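Local coordinates for CELL division inhibitor (Pyrococcus furiosus, PDB 1G3Q), which binds ADP and magnesium and, as a MinD-type cell division inhibitor of the P-loop family, probably hydrolyses ATP, at residues K16-V19 / T20-S24. Residues are numbered along the deposited sequence; the frame is centred on the assembly and turned at random.
Sequences KTTV and TANLS. With MG (magnesium ion), chain B; ADP (adenosine-5'-diphosphate), chain C.
Thr20 folds its hydroxyl back onto Lys16 in the first turns of helix 16-29, whose first residues close the P-loop (Walker A motif). With OG1 beside its own backbone N (chi1 -59°), the hydroxyl donates to Lys16 O, 2.7 Å from OG1 to O. Thr20 N grips the same oxygen from the opposite face of the carbonyl plane. One turn on, Ser24 OG and N likewise both donate to Thr20 O, OG at 2.7 Å. The amides at the helix start bind the phosphates of ADP. Lys16 N, Thr17 N and Thr18 N donate to ADP O2B, O3B and O2A respectively, an arrangement that would let the helix end help offset the phosphate charge. The Lys16 chain bends at chi3 and chi4, curling NZ back to Cys119 O, to a magnesium-bound water and, weakly, to O2B. Thr18 OG1, also beside its own N (chi1 -62°), adds a second bond to O2A, 2.8 Å away. Phe226 packs on Thr18 and Val19, Leu46 on Thr17 and Thr20. Asp118, hydrogen-bonded to Thr17 OG1, helps position that hydroxyl, which completes, with ADP O3B and four waters, the six ligands of the magnesium ion, OG1 and O3B each 2.1 Å from the metal.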
loop_
_atom_site.group_PDB
_atom_site.type_symbol
_atom_site.label_atom_id
_atom_site.label_comp_id
_atom_site.label_asym_id
_atom_site.label_seq_id
_atom_site.Cartn_x
_atom_site.Cartn_y
_atom_site.Cartn_z
ATOM N N LYS A 16 -1.306 4.731 3.728
ATOM C CA LYS A 16 -1.207 3.787 2.619
ATOM C C LYS A 16 0.227 3.465 2.202
ATOM O O LYS A 16 0.597 2.297 2.070
ATOM C CB LYS A 16 -2.002 4.309 1.416
ATOM C CG LYS A 16 -3.508 4.322 1.652
ATOM C CD LYS A 16 -4.287 4.895 0.472
ATOM C CE LYS A 16 -4.195 6.416 0.404
ATOM N NZ LYS A 16 -2.840 6.906 0.031
ATOM N N THR A 17 1.038 4.491 1.985
ATOM C CA THR A 17 2.417 4.244 1.585
ATOM C C THR A 17 3.187 3.554 2.702
ATOM O O THR A 17 3.973 2.636 2.449
ATOM C CB THR A 17 3.113 5.554 1.183
ATOM O OG1 THR A 17 2.456 6.079 0.029
ATOM C CG2 THR A 17 4.583 5.307 0.830
ATOM N N THR A 18 2.939 3.985 3.938
ATOM C CA THR A 18 3.597 3.409 5.108
ATOM C C THR A 18 3.244 1.927 5.265
ATOM O O THR A 18 4.113 1.094 5.539
ATOM C CB THR A 18 3.199 4.160 6.394
ATOM O OG1 THR A 18 3.620 5.528 6.303
ATOM C CG2 THR A 18 3.848 3.521 7.613
ATOM N N VAL A 19 1.967 1.598 5.098
ATOM C CA VAL A 19 1.538 0.209 5.208
ATOM C C VAL A 19 2.126 -0.592 4.048
ATOM O O VAL A 19 2.640 -1.689 4.246
ATOM C CB VAL A 19 -0.005 0.099 5.202
ATOM C CG1 VAL A 19 -0.438 -1.360 5.084
ATOM C CG2 VAL A 19 -0.556 0.689 6.486
ATOM N N THR A 20 2.064 -0.040 2.838
ATOM C CA THR A 20 2.610 -0.735 1.674
ATOM C C THR A 20 4.084 -1.082 1.891
ATOM O O THR A 20 4.494 -2.229 1.716
ATOM C CB THR A 20 2.513 0.123 0.392
ATOM O OG1 THR A 20 1.142 0.459 0.131
ATOM C CG2 THR A 20 3.072 -0.650 -0.797
ATOM N N ALA A 21 4.876 -0.079 2.259
ATOM C CA ALA A 21 6.307 -0.262 2.487
ATOM C C ALA A 21 6.636 -1.238 3.620
ATOM O O ALA A 21 7.433 -2.158 3.434
ATOM C CB ALA A 21 6.969 1.089 2.756
ATOM N N ASN A 22 6.034 -1.044 4.791
ATOM C CA ASN A 22 6.311 -1.934 5.916
ATOM C C ASN A 22 5.821 -3.362 5.692
ATOM O O ASN A 22 6.517 -4.319 6.032
ATOM C CB ASN A 22 5.716 -1.377 7.213
ATOM C CG ASN A 22 6.544 -0.239 7.792
ATOM O OD1 ASN A 22 6.357 0.928 7.441
ATOM N ND2 ASN A 22 7.479 -0.579 8.669
ATOM N N LEU A 23 4.628 -3.511 5.120
ATOM C CA LEU A 23 4.093 -4.843 4.855
ATOM C C LEU A 23 4.984 -5.558 3.837
ATOM O O LEU A 23 5.249 -6.754 3.963
ATOM C CB LEU A 23 2.653 -4.749 4.331
ATOM C CG LEU A 23 1.932 -6.072 4.039
ATOM C CD1 LEU A 23 1.945 -6.961 5.283
ATOM C CD2 LEU A 23 0.500 -5.777 3.601
ATOM N N SER A 24 5.453 -4.822 2.831
ATOM C CA SER A 24 6.329 -5.402 1.817
ATOM C C SER A 24 7.582 -5.998 2.449
ATOM O O SER A 24 7.954 -7.143 2.166
ATOM C CB SER A 24 6.758 -4.342 0.796
ATOM O OG SER A 24 5.681 -3.936 -0.024
HETATM MG MG MG B . 1.108 7.754 -0.017
HETATM P PB ADP C . -0.677 8.204 2.763
HETATM O O1B ADP C . -0.933 9.511 2.194
HETATM O O2B ADP C . -1.944 7.585 3.185
HETATM O O3B ADP C . 0.184 7.144 1.826
HETATM P PA ADP C . 1.591 8.030 4.447
HETATM O O1A ADP C . 2.588 8.700 3.687
HETATM O O2A ADP C . 1.754 6.601 4.482
HETATM O O3A ADP C . 0.170 8.382 4.047
HETATM O "O5'" ADP C . 1.723 8.548 5.852
HETATM C "C5'" ADP C . 1.618 9.979 6.212
HETATM C "C4'" ADP C . 2.631 10.372 7.226
HETATM O "O4'" ADP C . 2.291 9.866 8.549
HETATM C "C3'" ADP C . 4.012 9.853 6.977
HETATM O "O3'" ADP C . 4.975 10.885 7.169
HETATM C "C2'" ADP C . 4.247 8.751 7.965
HETATM O "O2'" ADP C . 5.592 8.591 8.411
HETATM C "C1'" ADP C . 3.373 9.068 9.102
HETATM N N9 ADP C . 2.703 7.883 9.706
HETATM C C8 ADP C . 1.872 6.888 9.168
HETATM N N7 ADP C . 1.458 5.983 10.007
HETATM C C5 ADP C . 2.035 6.371 11.195
HETATM C C6 ADP C . 1.992 5.819 12.507
HETATM N N6 ADP C . 1.286 4.712 12.739
HETATM N N1 ADP C . 2.703 6.465 13.521
HETATM C C2 ADP C . 3.421 7.599 13.257
HETATM N N3 ADP C . 3.516 8.189 12.040
HETATM C C4 ADP C . 2.802 7.531 11.046
HETATM O O HOH W 1 -0.493 6.451 -1.294
HETATM O O HOH W 2 2.727 9.195 1.000
HETATM O O HOH W 3 -0.287 9.777 -0.448
HETATM O O HOH W 4 2.090 8.379 -2.079
#